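Local coordinates for uncharacterized protein YacP (Bacillus subtilis, PDB 5MQ8) that acts as an endoribonuclease (Rae1) with a PIN-like NYN domain, involved in ribosome-dependent mRNA decay, at residues L4-P16 against R118-T130. Numbering follows the deposited sequence.
Sequences LLVDGYNMIGAWP and RKSARELLREVET
Trp15 lies against the first turns of helix 121-130, just past the end of helix 8-14. Its NE1 donates to Ala121 O at 2.8 Å. The bond is bent, 141° at the hydrogen, and NE1 stands above the carbonyl plane. Leu125 N reaches the same oxygen from the opposite face, so the helical bond is kept and the indole nitrogen adds a second. Leu125 CB sits over one indole face, 3.7 Å from the centroid of the five-membered ring, a CH-pi contact. Met11 CB covers the opposite face near the rim. Leu124 meets the ring edge in its plane, with CG 3.7 Å from Trp15 CZ2. These three side chains and the NE1 bond probably hold the indole in one rotation.

Ala121 CB lies 3.6 Å from Ala14 CB, where helix 8-14 passes helix 121-130. The bend of Met11 at chi2 (-51°) brings SD to 3.7 Å from Ala121 CA, and the turn at chi3 lays CE against Ala121 CB. Deeper in, Leu4 CD2 and Leu124 CD1 meet tip to tip at 3.7 Å.

The outer side is looser. Exposed Pro16 touches lightly, its CD 3.9 Å from Leu125 CD2. Ser120 and Glu123 form a capping box at the start of helix 121-130: Ser120 OG accepts from Glu123 N, and the return bond to Glu123 OE1 is weak.

The two helices cross at -77°, with axes 10.0 Å apart. The contact joins two strand-then-helix units on the parallel sheet of the PIN-like NYN domain, where strand 98-101 runs between 3-7 and 117-119. Ala101 backs Leu124 from that middle strand, and Leu33 of helix 23-44 packs on Trp15.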
ATOM      1  N   LEU A   4     -20.066 -16.245   6.969  1.00 30.96           N
ATOM      2  CA  LEU A   4     -20.074 -15.353   8.124  1.00 28.57           C
ATOM      3  C   LEU A   4     -21.027 -14.190   7.873  1.00 30.57           C
ATOM      4  O   LEU A   4     -20.860 -13.453   6.901  1.00 29.04           O
ATOM      5  CB  LEU A   4     -18.668 -14.858   8.478  1.00 27.71           C
ATOM      6  CG  LEU A   4     -18.539 -13.926   9.726  1.00 31.20           C
ATOM      7  CD1 LEU A   4     -18.995 -14.610  11.019  1.00 29.95           C
ATOM      8  CD2 LEU A   4     -17.133 -13.473   9.905  1.00 32.14           C
ATOM      9  N   LEU A   5     -22.042 -14.057   8.738  1.00 28.00           N
ATOM     10  CA  LEU A   5     -23.046 -12.989   8.691  1.00 28.32           C
ATOM     11  C   LEU A   5     -22.703 -12.081   9.851  1.00 31.95           C
ATOM     12  O   LEU A   5     -22.613 -12.545  10.985  1.00 32.69           O
ATOM     13  CB  LEU A   5     -24.484 -13.554   8.806  1.00 28.42           C
ATOM     14  CG  LEU A   5     -24.922 -14.582   7.736  1.00 32.35           C
ATOM     15  CD1 LEU A   5     -26.360 -15.042   7.958  1.00 31.72           C
ATOM     16  CD2 LEU A   5     -24.808 -14.017   6.333  1.00 35.10           C
ATOM     17  N   VAL A   6     -22.400 -10.819   9.556  1.00 26.99           N
ATOM     18  CA  VAL A   6     -21.903  -9.872  10.543  1.00 25.79           C
ATOM     19  C   VAL A   6     -22.919  -8.799  10.924  1.00 29.03           C
ATOM     20  O   VAL A   6     -23.454  -8.116  10.053  1.00 26.12           O
ATOM     21  CB  VAL A   6     -20.542  -9.231  10.070  1.00 28.42           C
ATOM     22  CG1 VAL A   6     -19.952  -8.304  11.136  1.00 27.58           C
ATOM     23  CG2 VAL A   6     -19.521 -10.297   9.671  1.00 27.64           C
ATOM     24  N   ASP A   7     -23.133  -8.619  12.246  1.00 27.45           N
ATOM     25  CA  ASP A   7     -23.968  -7.548  12.773  1.00 27.57           C
ATOM     26  C   ASP A   7     -23.019  -6.347  12.819  1.00 30.83           C
ATOM     27  O   ASP A   7     -22.248  -6.185  13.776  1.00 30.14           O
ATOM     28  CB  ASP A   7     -24.494  -7.923  14.174  1.00 29.52           C
ATOM     29  CG  ASP A   7     -25.363  -6.899  14.907  1.00 32.02           C
ATOM     30  OD1 ASP A   7     -25.428  -5.730  14.455  1.00 29.56           O
ATOM     31  OD2 ASP A   7     -25.904  -7.246  15.982  1.00 32.93           O
ATOM     32  N   GLY A   8     -23.040  -5.577  11.732  1.00 27.92           N
ATOM     33  CA  GLY A   8     -22.186  -4.422  11.498  1.00 28.22           C
ATOM     34  C   GLY A   8     -22.163  -3.375  12.594  1.00 32.60           C
ATOM     35  O   GLY A   8     -21.083  -2.989  13.050  1.00 30.54           O
ATOM     36  N   TYR A   9     -23.348  -2.902  13.011  1.00 31.78           N
ATOM     37  CA  TYR A   9     -23.472  -1.892  14.077  1.00 32.29           C
ATOM     38  C   TYR A   9     -22.888  -2.402  15.400  1.00 34.31           C
ATOM     39  O   TYR A   9     -22.204  -1.649  16.089  1.00 34.88           O
ATOM     40  CB  TYR A   9     -24.940  -1.435  14.265  1.00 34.48           C
ATOM     41  CG  TYR A   9     -25.095  -0.388  15.347  1.00 38.12           C
ATOM     42  CD1 TYR A   9     -24.634   0.914  15.158  1.00 40.31           C
ATOM     43  CD2 TYR A   9     -25.625  -0.717  16.593  1.00 39.82           C
ATOM     44  CE1 TYR A   9     -24.742   1.878  16.164  1.00 41.89           C
ATOM     45  CE2 TYR A   9     -25.727   0.235  17.613  1.00 41.04           C
ATOM     46  CZ  TYR A   9     -25.299   1.534  17.385  1.00 50.92           C
ATOM     47  OH  TYR A   9     -25.423   2.483  18.371  1.00 59.16           O
ATOM     48  N   ASN A  10     -23.145  -3.672  15.737  1.00 29.78           N
ATOM     49  CA  ASN A  10     -22.622  -4.277  16.953  1.00 29.29           C
ATOM     50  C   ASN A  10     -21.099  -4.284  16.990  1.00 34.30           C
ATOM     51  O   ASN A  10     -20.534  -4.008  18.053  1.00 33.58           O
ATOM     52  CB  ASN A  10     -23.166  -5.684  17.157  1.00 24.82           C
ATOM     53  CG  ASN A  10     -22.845  -6.257  18.514  1.00 39.73           C
ATOM     54  OD1 ASN A  10     -22.017  -7.163  18.654  1.00 35.49           O
ATOM     55  ND2 ASN A  10     -23.486  -5.725  19.546  1.00 28.77           N
ATOM     56  N   MET A  11     -20.433  -4.597  15.841  1.00 30.08           N
ATOM     57  CA  MET A  11     -18.962  -4.611  15.748  1.00 27.85           C
ATOM     58  C   MET A  11     -18.436  -3.227  15.989  1.00 32.00           C
ATOM     59  O   MET A  11     -17.503  -3.061  16.770  1.00 34.51           O
ATOM     60  CB  MET A  11     -18.456  -5.149  14.384  1.00 29.16           C
ATOM     61  CG  MET A  11     -18.823  -6.593  14.094  1.00 30.32           C
ATOM     62  SD  MET A  11     -18.419  -7.809  15.383  1.00 32.32           S
ATOM     63  CE  MET A  11     -20.045  -8.187  16.001  1.00 29.23           C
ATOM     64  N   ILE A  12     -19.053  -2.234  15.338  1.00 28.89           N
ATOM     65  CA  ILE A  12     -18.702  -0.817  15.433  1.00 28.86           C
ATOM     66  C   ILE A  12     -18.665  -0.346  16.898  1.00 35.64           C
ATOM     67  O   ILE A  12     -17.671   0.234  17.312  1.00 35.27           O
ATOM     68  CB  ILE A  12     -19.614   0.056  14.527  1.00 31.11           C
ATOM     69  CG1 ILE A  12     -19.226  -0.108  13.040  1.00 31.39           C
ATOM     70  CG2 ILE A  12     -19.568   1.540  14.952  1.00 31.70           C
ATOM     71  CD1 ILE A  12     -20.184   0.556  12.006  1.00 33.42           C
ATOM     72  N   GLY A  13     -19.711  -0.654  17.658  1.00 33.81           N
ATOM     73  CA  GLY A  13     -19.817  -0.281  19.063  1.00 34.33           C
ATOM     74  C   GLY A  13     -18.922  -1.052  20.017  1.00 38.98           C
ATOM     75  O   GLY A  13     -18.668  -0.574  21.125  1.00 39.04           O
ATOM     76  N   ALA A  14     -18.431  -2.247  19.607  1.00 33.80           N
ATOM     77  CA  ALA A  14     -17.618  -3.103  20.470  1.00 32.97           C
ATOM     78  C   ALA A  14     -16.098  -3.058  20.203  1.00 38.42           C
ATOM     79  O   ALA A  14     -15.333  -3.419  21.087  1.00 39.11           O
ATOM     80  CB  ALA A  14     -18.122  -4.534  20.391  1.00 33.20           C
ATOM     81  N   TRP A  15     -15.666  -2.670  18.986  1.00 34.23           N
ATOM     82  CA  TRP A  15     -14.246  -2.649  18.637  1.00 32.00           C
ATOM     83  C   TRP A  15     -13.642  -1.281  18.965  1.00 39.05           C
ATOM     84  O   TRP A  15     -14.196  -0.259  18.528  1.00 37.72           O
ATOM     85  CB  TRP A  15     -14.030  -3.041  17.162  1.00 28.68           C
ATOM     86  CG  TRP A  15     -14.456  -4.443  16.788  1.00 27.80           C
ATOM     87  CD1 TRP A  15     -15.070  -5.362  17.589  1.00 30.29           C
ATOM     88  CD2 TRP A  15     -14.303  -5.069  15.507  1.00 26.47           C
ATOM     89  NE1 TRP A  15     -15.303  -6.522  16.887  1.00 29.20           N
ATOM     90  CE2 TRP A  15     -14.832  -6.373  15.610  1.00 30.04           C
ATOM     91  CE3 TRP A  15     -13.705  -4.679  14.297  1.00 26.94           C
ATOM     92  CZ2 TRP A  15     -14.830  -7.270  14.532  1.00 28.80           C
ATOM     93  CZ3 TRP A  15     -13.705  -5.570  13.230  1.00 27.61           C
ATOM     94  CH2 TRP A  15     -14.263  -6.846  13.354  1.00 28.08           C
ATOM     95  N   PRO A  16     -12.529  -1.243  19.752  1.00 38.34           N
ATOM     96  CA  PRO A  16     -11.936   0.055  20.156  1.00 38.41           C
ATOM     97  C   PRO A  16     -11.566   0.998  19.019  1.00 43.13           C
ATOM     98  O   PRO A  16     -11.838   2.191  19.132  1.00 43.70           O
ATOM     99  CB  PRO A  16     -10.709  -0.346  20.991  1.00 40.49           C
ATOM    100  CG  PRO A  16     -11.032  -1.709  21.506  1.00 45.60           C
ATOM    101  CD  PRO A  16     -11.810  -2.375  20.378  1.00 41.17           C
ATOM    102  N   ARG A 118     -23.036 -18.753  16.992  1.00 43.89           N
ATOM    103  CA  ARG A 118     -22.801 -17.399  17.455  1.00 42.70           C
ATOM    104  C   ARG A 118     -21.324 -17.153  17.681  1.00 44.42           C
ATOM    105  O   ARG A 118     -20.659 -17.927  18.373  1.00 45.30           O
ATOM    106  CB  ARG A 118     -23.632 -17.125  18.723  1.00 40.93           C
ATOM    107  CG  ARG A 118     -23.193 -15.918  19.519  1.00 46.73           C
ATOM    108  CD  ARG A 118     -24.144 -15.609  20.641  1.00 50.49           C
ATOM    109  NE  ARG A 118     -24.219 -14.167  20.770  1.00 51.93           N
ATOM    110  CZ  ARG A 118     -25.334 -13.455  20.792  1.00 58.20           C
ATOM    111  NH1 ARG A 118     -26.515 -14.056  20.816  1.00 46.17           N
ATOM    112  NH2 ARG A 118     -25.280 -12.138  20.854  1.00 45.88           N
ATOM    113  N   LYS A 119     -20.822 -16.057  17.097  1.00 37.21           N
ATOM    114  CA  LYS A 119     -19.449 -15.601  17.243  1.00 35.19           C
ATOM    115  C   LYS A 119     -19.523 -14.225  17.893  1.00 38.30           C
ATOM    116  O   LYS A 119     -20.268 -13.355  17.425  1.00 37.89           O
ATOM    117  CB  LYS A 119     -18.758 -15.550  15.860  1.00 35.63           C
ATOM    118  CG  LYS A 119     -17.268 -15.290  15.921  1.00 41.76           C
ATOM    119  CD  LYS A 119     -16.648 -15.099  14.525  1.00 50.71           C
ATOM    120  CE  LYS A 119     -16.109 -16.370  13.906  1.00 53.58           C
ATOM    121  NZ  LYS A 119     -17.175 -17.296  13.460  1.00 69.92           N
ATOM    122  N   SER A 120     -18.819 -14.040  19.001  1.00 34.95           N
ATOM    123  CA  SER A 120     -18.849 -12.755  19.693  1.00 34.59           C
ATOM    124  C   SER A 120     -18.042 -11.679  18.961  1.00 37.11           C
ATOM    125  O   SER A 120     -17.175 -11.989  18.138  1.00 35.75           O
ATOM    126  CB  SER A 120     -18.350 -12.902  21.130  1.00 36.42           C
ATOM    127  OG  SER A 120     -16.970 -13.209  21.147  1.00 42.98           O
ATOM    128  N   ALA A 121     -18.322 -10.417  19.296  1.00 33.74           N
ATOM    129  CA  ALA A 121     -17.635  -9.255  18.751  1.00 33.93           C
ATOM    130  C   ALA A 121     -16.126  -9.317  19.035  1.00 39.32           C
ATOM    131  O   ALA A 121     -15.326  -9.005  18.152  1.00 38.56           O
ATOM    132  CB  ALA A 121     -18.226  -7.987  19.336  1.00 33.97           C
ATOM    133  N   ARG A 122     -15.758  -9.753  20.263  1.00 37.33           N
ATOM    134  CA  ARG A 122     -14.393  -9.915  20.759  1.00 37.30           C
ATOM    135  C   ARG A 122     -13.663 -10.995  19.961  1.00 40.17           C
ATOM    136  O   ARG A 122     -12.508 -10.790  19.583  1.00 40.31           O
ATOM    137  CB  ARG A 122     -14.432 -10.282  22.259  1.00 40.26           C
ATOM    138  CG  ARG A 122     -13.159  -9.921  23.024  1.00 54.80           C
ATOM    139  CD  ARG A 122     -13.265 -10.145  24.530  1.00 71.18           C
ATOM    140  NE  ARG A 122     -14.062  -9.117  25.206  1.00 88.59           N
ATOM    141  CZ  ARG A 122     -13.590  -7.956  25.657  1.00107.36           C
ATOM    142  NH1 ARG A 122     -14.399  -7.089  26.251  1.00 98.13           N
ATOM    143  NH2 ARG A 122     -12.299  -7.664  25.538  1.00 93.02           N
ATOM    144  N   GLU A 123     -14.340 -12.138  19.698  1.00 36.20           N
ATOM    145  CA  GLU A 123     -13.792 -13.254  18.935  1.00 36.09           C
ATOM    146  C   GLU A 123     -13.496 -12.834  17.511  1.00 38.56           C
ATOM    147  O   GLU A 123     -12.409 -13.144  17.016  1.00 38.95           O
ATOM    148  CB  GLU A 123     -14.758 -14.443  18.916  1.00 38.09           C
ATOM    149  CG  GLU A 123     -14.649 -15.364  20.118  1.00 54.89           C
ATOM    150  CD  GLU A 123     -15.907 -16.147  20.447  1.00 73.76           C
ATOM    151  OE1 GLU A 123     -16.573 -16.657  19.516  1.00 65.94           O
ATOM    152  OE2 GLU A 123     -16.222 -16.255  21.652  1.00 69.41           O
ATOM    153  N   LEU A 124     -14.453 -12.134  16.840  1.00 32.33           N
ATOM    154  CA  LEU A 124     -14.232 -11.689  15.467  1.00 30.67           C
ATOM    155  C   LEU A 124     -13.060 -10.715  15.412  1.00 35.65           C
ATOM    156  O   LEU A 124     -12.188 -10.884  14.560  1.00 35.74           O
ATOM    157  CB  LEU A 124     -15.501 -11.120  14.792  1.00 29.60           C
ATOM    158  CG  LEU A 124     -15.357 -10.740  13.291  1.00 31.67           C
ATOM    159  CD1 LEU A 124     -14.937 -11.926  12.432  1.00 29.81           C
ATOM    160  CD2 LEU A 124     -16.620 -10.085  12.754  1.00 29.91           C
ATOM    161  N   LEU A 125     -12.997  -9.757  16.363  1.00 32.76           N
ATOM    162  CA  LEU A 125     -11.899  -8.786  16.464  1.00 32.95           C
ATOM    163  C   LEU A 125     -10.523  -9.482  16.580  1.00 37.83           C
ATOM    164  O   LEU A 125      -9.602  -9.115  15.855  1.00 37.72           O
ATOM    165  CB  LEU A 125     -12.125  -7.808  17.634  1.00 32.64           C
ATOM    166  CG  LEU A 125     -11.004  -6.761  17.919  1.00 36.38           C
ATOM    167  CD1 LEU A 125     -10.821  -5.769  16.749  1.00 35.34           C
ATOM    168  CD2 LEU A 125     -11.289  -6.005  19.203  1.00 36.78           C
ATOM    169  N   ARG A 126     -10.410 -10.500  17.472  1.00 34.82           N
ATOM    170  CA  ARG A 126      -9.186 -11.292  17.713  1.00 34.42           C
ATOM    171  C   ARG A 126      -8.727 -11.991  16.417  1.00 35.60           C
ATOM    172  O   ARG A 126      -7.547 -11.960  16.090  1.00 35.02           O
ATOM    173  CB  ARG A 126      -9.418 -12.311  18.855  1.00 37.18           C
ATOM    174  CG  ARG A 126      -8.200 -13.166  19.212  1.00 57.29           C
ATOM    175  CD  ARG A 126      -8.568 -14.378  20.053  1.00 78.23           C
ATOM    176  NE  ARG A 126      -7.593 -15.461  19.884  1.00 96.32           N
ATOM    177  CZ  ARG A 126      -7.595 -16.599  20.574  1.00115.40           C
ATOM    178  NH1 ARG A 126      -8.519 -16.821  21.501  1.00107.01           N
ATOM    179  NH2 ARG A 126      -6.669 -17.521  20.346  1.00101.89           N
ATOM    180  N   GLU A 127      -9.675 -12.568  15.672  1.00 31.44           N
ATOM    181  CA  GLU A 127      -9.473 -13.220  14.378  1.00 31.38           C
ATOM    182  C   GLU A 127      -9.009 -12.196  13.334  1.00 36.06           C
ATOM    183  O   GLU A 127      -8.013 -12.433  12.652  1.00 36.78           O
ATOM    184  CB  GLU A 127     -10.763 -13.895  13.919  1.00 32.29           C
ATOM    185  CG  GLU A 127     -11.059 -15.167  14.691  1.00 40.96           C
ATOM    186  CD  GLU A 127     -12.252 -15.984  14.239  1.00 63.17           C
ATOM    187  OE1 GLU A 127     -12.834 -15.683  13.170  1.00 46.92           O
ATOM    188  OE2 GLU A 127     -12.577 -16.965  14.946  1.00 71.28           O
ATOM    189  N   VAL A 128      -9.694 -11.034  13.264  1.00 30.36           N
ATOM    190  CA  VAL A 128      -9.342  -9.941  12.354  1.00 29.01           C
ATOM    191  C   VAL A 128      -7.921  -9.420  12.633  1.00 32.52           C
ATOM    192  O   VAL A 128      -7.151  -9.248  11.692  1.00 32.25           O
ATOM    193  CB  VAL A 128     -10.428  -8.815  12.350  1.00 30.82           C
ATOM    194  CG1 VAL A 128      -9.900  -7.511  11.772  1.00 29.75           C
ATOM    195  CG2 VAL A 128     -11.687  -9.263  11.606  1.00 29.72           C
ATOM    196  N   GLU A 129      -7.569  -9.188  13.916  1.00 30.28           N
ATOM    197  CA  GLU A 129      -6.244  -8.688  14.288  1.00 31.35           C
ATOM    198  C   GLU A 129      -5.110  -9.642  13.905  1.00 37.12           C
ATOM    199  O   GLU A 129      -4.074  -9.181  13.419  1.00 37.28           O
ATOM    200  CB  GLU A 129      -6.181  -8.295  15.769  1.00 33.08           C
ATOM    201  CG  GLU A 129      -6.911  -6.986  16.038  1.00 43.17           C
ATOM    202  CD  GLU A 129      -7.033  -6.531  17.482  1.00 61.89           C
ATOM    203  OE1 GLU A 129      -6.977  -7.391  18.391  1.00 55.75           O
ATOM    204  OE2 GLU A 129      -7.231  -5.313  17.700  1.00 56.50           O
ATOM    205  N   THR A 130      -5.335 -10.961  14.062  1.00 35.21           N
ATOM    206  CA  THR A 130      -4.373 -12.026  13.709  1.00 35.37           C
ATOM    207  C   THR A 130      -4.182 -12.074  12.184  1.00 38.58           C
ATOM    208  O   THR A 130      -3.042 -12.116  11.727  1.00 38.13           O
ATOM    209  CB  THR A 130      -4.842 -13.396  14.293  1.00 35.40           C
ATOM    210  OG1 THR A 130      -4.883 -13.341  15.706  1.00 38.65           O
ATOM    211  CG2 THR A 130      -4.020 -14.568  13.838  1.00 35.25           C
TER